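3',5'-nucleoside bisphosphate phosphatase (Chromobacterium violaceum, PDB 2YB1) uses manganese ions to hydrolyse nucleoside 3',5'-bisphosphates to nucleoside 5'-phosphates and orthophosphate. Local coordinates at residues D227-F232 / D264-C269. Numbering follows the deposited sequence.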
ATOM      1  N   ASP A 227      17.823  -8.972  -5.730  1.00 13.13           N
ATOM      2  CA  ASP A 227      18.650  -8.921  -4.518  1.00 16.35           C
ATOM      3  C   ASP A 227      17.807  -8.581  -3.296  1.00 12.02           C
ATOM      4  O   ASP A 227      18.029  -9.135  -2.219  1.00 10.01           O
ATOM      5  CB  ASP A 227      19.805  -7.920  -4.639  1.00 22.45           C
ATOM      6  CG  ASP A 227      20.925  -8.422  -5.536  1.00 28.80           C
ATOM      7  OD1 ASP A 227      20.961  -9.639  -5.820  1.00 30.06           O
ATOM      8  OD2 ASP A 227      21.772  -7.599  -5.950  1.00 30.80           O
ATOM      9  N   ASP A 228      16.854  -7.663  -3.464  1.00  9.42           N
ATOM     10  CA  ASP A 228      15.929  -7.327  -2.375  1.00  9.29           C
ATOM     11  C   ASP A 228      15.154  -8.564  -1.947  1.00  7.87           C
ATOM     12  O   ASP A 228      15.009  -8.828  -0.757  1.00  7.57           O
ATOM     13  CB  ASP A 228      14.929  -6.232  -2.778  1.00 10.68           C
ATOM     14  CG  ASP A 228      15.565  -4.844  -2.900  1.00 15.13           C
ATOM     15  OD1 ASP A 228      16.533  -4.538  -2.176  1.00 15.37           O
ATOM     16  OD2 ASP A 228      15.082  -4.049  -3.733  1.00 13.53           O
ATOM     17  N   MET A 229      14.630  -9.318  -2.918  1.00  8.16           N
ATOM     18  CA  MET A 229      13.848 -10.508  -2.596  1.00  8.76           C
ATOM     19  C   MET A 229      14.679 -11.476  -1.783  1.00  9.80           C
ATOM     20  O   MET A 229      14.209 -12.026  -0.790  1.00  7.99           O
ATOM     21  CB  MET A 229      13.368 -11.225  -3.855  1.00  8.49           C
ATOM     22  CG  MET A 229      12.487 -10.393  -4.763  1.00 11.26           C
ATOM     23  SD  MET A 229      11.737 -11.458  -6.011  1.00 27.28           S
ATOM     24  CE  MET A 229      11.057 -12.730  -4.965  1.00  4.71           C
ATOM     25  N   HIS A 230      15.913 -11.704  -2.225  1.00  9.15           N
ATOM     26  CA  HIS A 230      16.817 -12.601  -1.511  1.00 12.51           C
ATOM     27  C   HIS A 230      17.059 -12.125  -0.074  1.00 10.64           C
ATOM     28  O   HIS A 230      16.960 -12.894   0.878  1.00 10.25           O
ATOM     29  CB  HIS A 230      18.144 -12.706  -2.277  1.00 17.53           C
ATOM     30  CG  HIS A 230      19.201 -13.491  -1.564  1.00 22.52           C
ATOM     31  ND1 HIS A 230      19.306 -14.863  -1.661  1.00 24.84           N
ATOM     32  CD2 HIS A 230      20.208 -13.095  -0.750  1.00 24.07           C
ATOM     33  CE1 HIS A 230      20.330 -15.278  -0.937  1.00 24.02           C
ATOM     34  NE2 HIS A 230      20.896 -14.224  -0.376  1.00 25.13           N
ATOM     35  N   LYS A 231      17.379 -10.846   0.070  1.00 11.00           N
ATOM     36  CA  LYS A 231      17.719 -10.271   1.365  1.00 11.56           C
ATOM     37  C   LYS A 231      16.537 -10.298   2.336  1.00  8.89           C
ATOM     38  O   LYS A 231      16.674 -10.691   3.488  1.00  6.95           O
ATOM     39  CB  LYS A 231      18.224  -8.842   1.169  1.00 16.47           C
ATOM     40  CG  LYS A 231      18.669  -8.172   2.431  1.00 20.81           C
ATOM     41  CD  LYS A 231      19.344  -6.850   2.114  1.00 24.68           C
ATOM     42  CE  LYS A 231      18.392  -5.873   1.471  1.00 26.33           C
ATOM     43  NZ  LYS A 231      19.097  -4.583   1.203  1.00 28.17           N
ATOM     44  N   PHE A 232      15.361  -9.908   1.868  1.00  8.36           N
ATOM     45  CA  PHE A 232      14.197  -9.904   2.757  1.00  7.18           C
ATOM     46  C   PHE A 232      13.613 -11.302   3.041  1.00  6.69           C
ATOM     47  O   PHE A 232      13.051 -11.536   4.123  1.00  4.32           O
ATOM     48  CB  PHE A 232      13.177  -8.845   2.309  1.00  7.65           C
ATOM     49  CG  PHE A 232      13.726  -7.460   2.410  1.00  9.14           C
ATOM     50  CD1 PHE A 232      13.910  -6.875   3.653  1.00  9.93           C
ATOM     51  CD2 PHE A 232      14.151  -6.775   1.281  1.00 10.78           C
ATOM     52  CE1 PHE A 232      14.467  -5.612   3.768  1.00 10.91           C
ATOM     53  CE2 PHE A 232      14.698  -5.508   1.383  1.00  9.99           C
ATOM     54  CZ  PHE A 232      14.864  -4.926   2.629  1.00  8.74           C
ATOM     55  N   ASP A 264       7.779 -15.370  -8.335  1.00  7.75           N
ATOM     56  CA  ASP A 264       7.752 -16.535  -7.458  1.00  8.63           C
ATOM     57  C   ASP A 264       8.594 -16.280  -6.204  1.00  8.17           C
ATOM     58  O   ASP A 264       9.740 -15.845  -6.300  1.00  6.93           O
ATOM     59  CB  ASP A 264       8.329 -17.765  -8.171  1.00 10.93           C
ATOM     60  CG  ASP A 264       7.447 -18.277  -9.289  1.00 12.74           C
ATOM     61  OD1 ASP A 264       6.254 -17.906  -9.358  1.00 10.09           O
ATOM     62  OD2 ASP A 264       7.957 -19.081 -10.097  1.00 14.06           O
ATOM     63  N   LEU A 265       8.030 -16.570  -5.036  1.00  9.79           N
ATOM     64  CA  LEU A 265       8.774 -16.472  -3.781  1.00 10.58           C
ATOM     65  C   LEU A 265       9.948 -17.454  -3.753  1.00  9.67           C
ATOM     66  O   LEU A 265       9.841 -18.566  -4.259  1.00  7.39           O
ATOM     67  CB  LEU A 265       7.864 -16.752  -2.582  1.00  7.98           C
ATOM     68  CG  LEU A 265       6.801 -15.719  -2.209  1.00  7.56           C
ATOM     69  CD1 LEU A 265       5.939 -16.276  -1.083  1.00  5.67           C
ATOM     70  CD2 LEU A 265       7.434 -14.388  -1.813  1.00  4.49           C
ATOM     71  N   PRO A 266      11.077 -17.035  -3.168  1.00  9.30           N
ATOM     72  CA  PRO A 266      12.190 -17.964  -2.935  1.00 10.89           C
ATOM     73  C   PRO A 266      11.698 -19.188  -2.166  1.00  6.80           C
ATOM     74  O   PRO A 266      10.766 -19.067  -1.369  1.00  3.34           O
ATOM     75  CB  PRO A 266      13.151 -17.139  -2.066  1.00 10.86           C
ATOM     76  CG  PRO A 266      12.859 -15.712  -2.431  1.00  9.18           C
ATOM     77  CD  PRO A 266      11.376 -15.671  -2.690  1.00  8.30           C
ATOM     78  N   PRO A 267      12.299 -20.366  -2.418  1.00  7.78           N
ATOM     79  CA  PRO A 267      11.846 -21.583  -1.725  1.00  6.09           C
ATOM     80  C   PRO A 267      11.823 -21.504  -0.191  1.00  7.12           C
ATOM     81  O   PRO A 267      10.951 -22.152   0.401  1.00  7.94           O
ATOM     82  CB  PRO A 267      12.834 -22.648  -2.209  1.00  6.41           C
ATOM     83  CG  PRO A 267      13.219 -22.190  -3.589  1.00  6.39           C
ATOM     84  CD  PRO A 267      13.279 -20.666  -3.480  1.00  6.52           C
ATOM     85  N   ILE A 268      12.719 -20.729   0.432  1.00  6.32           N
ATOM     86  CA  ILE A 268      12.776 -20.618   1.904  1.00  5.02           C
ATOM     87  C   ILE A 268      11.510 -20.016   2.532  1.00  6.94           C
ATOM     88  O   ILE A 268      11.189 -20.282   3.692  1.00  6.70           O
ATOM     89  CB  ILE A 268      14.010 -19.793   2.364  1.00  6.57           C
ATOM     90  CG1 ILE A 268      14.332 -20.030   3.850  1.00  7.68           C
ATOM     91  CG2 ILE A 268      13.800 -18.298   2.078  1.00  5.36           C
ATOM     92  CD1 ILE A 268      14.666 -21.496   4.226  1.00  7.18           C
ATOM     93  N   CYS A 269      10.787 -19.213   1.756  1.00  6.77           N
ATOM     94  CA  CYS A 269       9.659 -18.458   2.288  1.00  3.99           C
ATOM     95  C   CYS A 269       8.468 -19.321   2.663  1.00  6.01           C
ATOM     96  O   CYS A 269       8.165 -20.312   2.002  1.00  6.44           O
ATOM     97  CB  CYS A 269       9.206 -17.386   1.291  1.00  1.34           C
ATOM     98  SG  CYS A 269      10.469 -16.150   0.902  1.00  5.65           S
TER
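The terminal methyl of Met229 reaches from helix 226-239 to the chain at Asp264-Pro266, meeting a peptide oxygen and the CD of a proline ring. Met229 CE lies 3.6 Å from Asp264 O and 3.7 Å from Pro266 CD; both are van der Waals approaches, the second purely apolar. The angle from Asp264 C through Asp264 O to Met229 CE is about 127°, so the methyl approaches the oxygen obliquely. The shape of the thioether chain explains why CE makes the contact: it extends from CA to SD (chi2 -169°) and then bends at the last torsion (chi3 51°), which swings CE toward the loop and leaves Met229 SD 4.8 Å from Asp264 O. The proline ring crosses the methionine at a slant, with CD nearest to the methyl and Pro266 CG a little farther off, 4.3 Å from Met229 CE.

Helix 226-239 connects the neighbouring parallel strands 216-221 and 242-246 in a beta-alpha-beta unit of the PHP domain, whose family fold is a distorted (beta/alpha)7 barrel. Segment 264-269 follows the last of these strands and packs back against the unit: Pro266 also touches Val219 and Ala233, while Leu265 rests on both strands. Met229 itself is buried and touches Ala220 and Glu263, its side chain about 11 Å from that of His191, a manganese ligand.

Asp264 contributes through its main chain, for its carboxylate leads away and OD1 is hydrogen-bonded to the N of Ala2, near the chain start. Beyond Pro266 the loop folds into a type I beta turn, in which Cys269 N donates to Pro266 O at 3.1 Å. Met229 sits within a regular turn of the helix, spanned by the bond from Lys231 N to Asp227 O (2.9 Å).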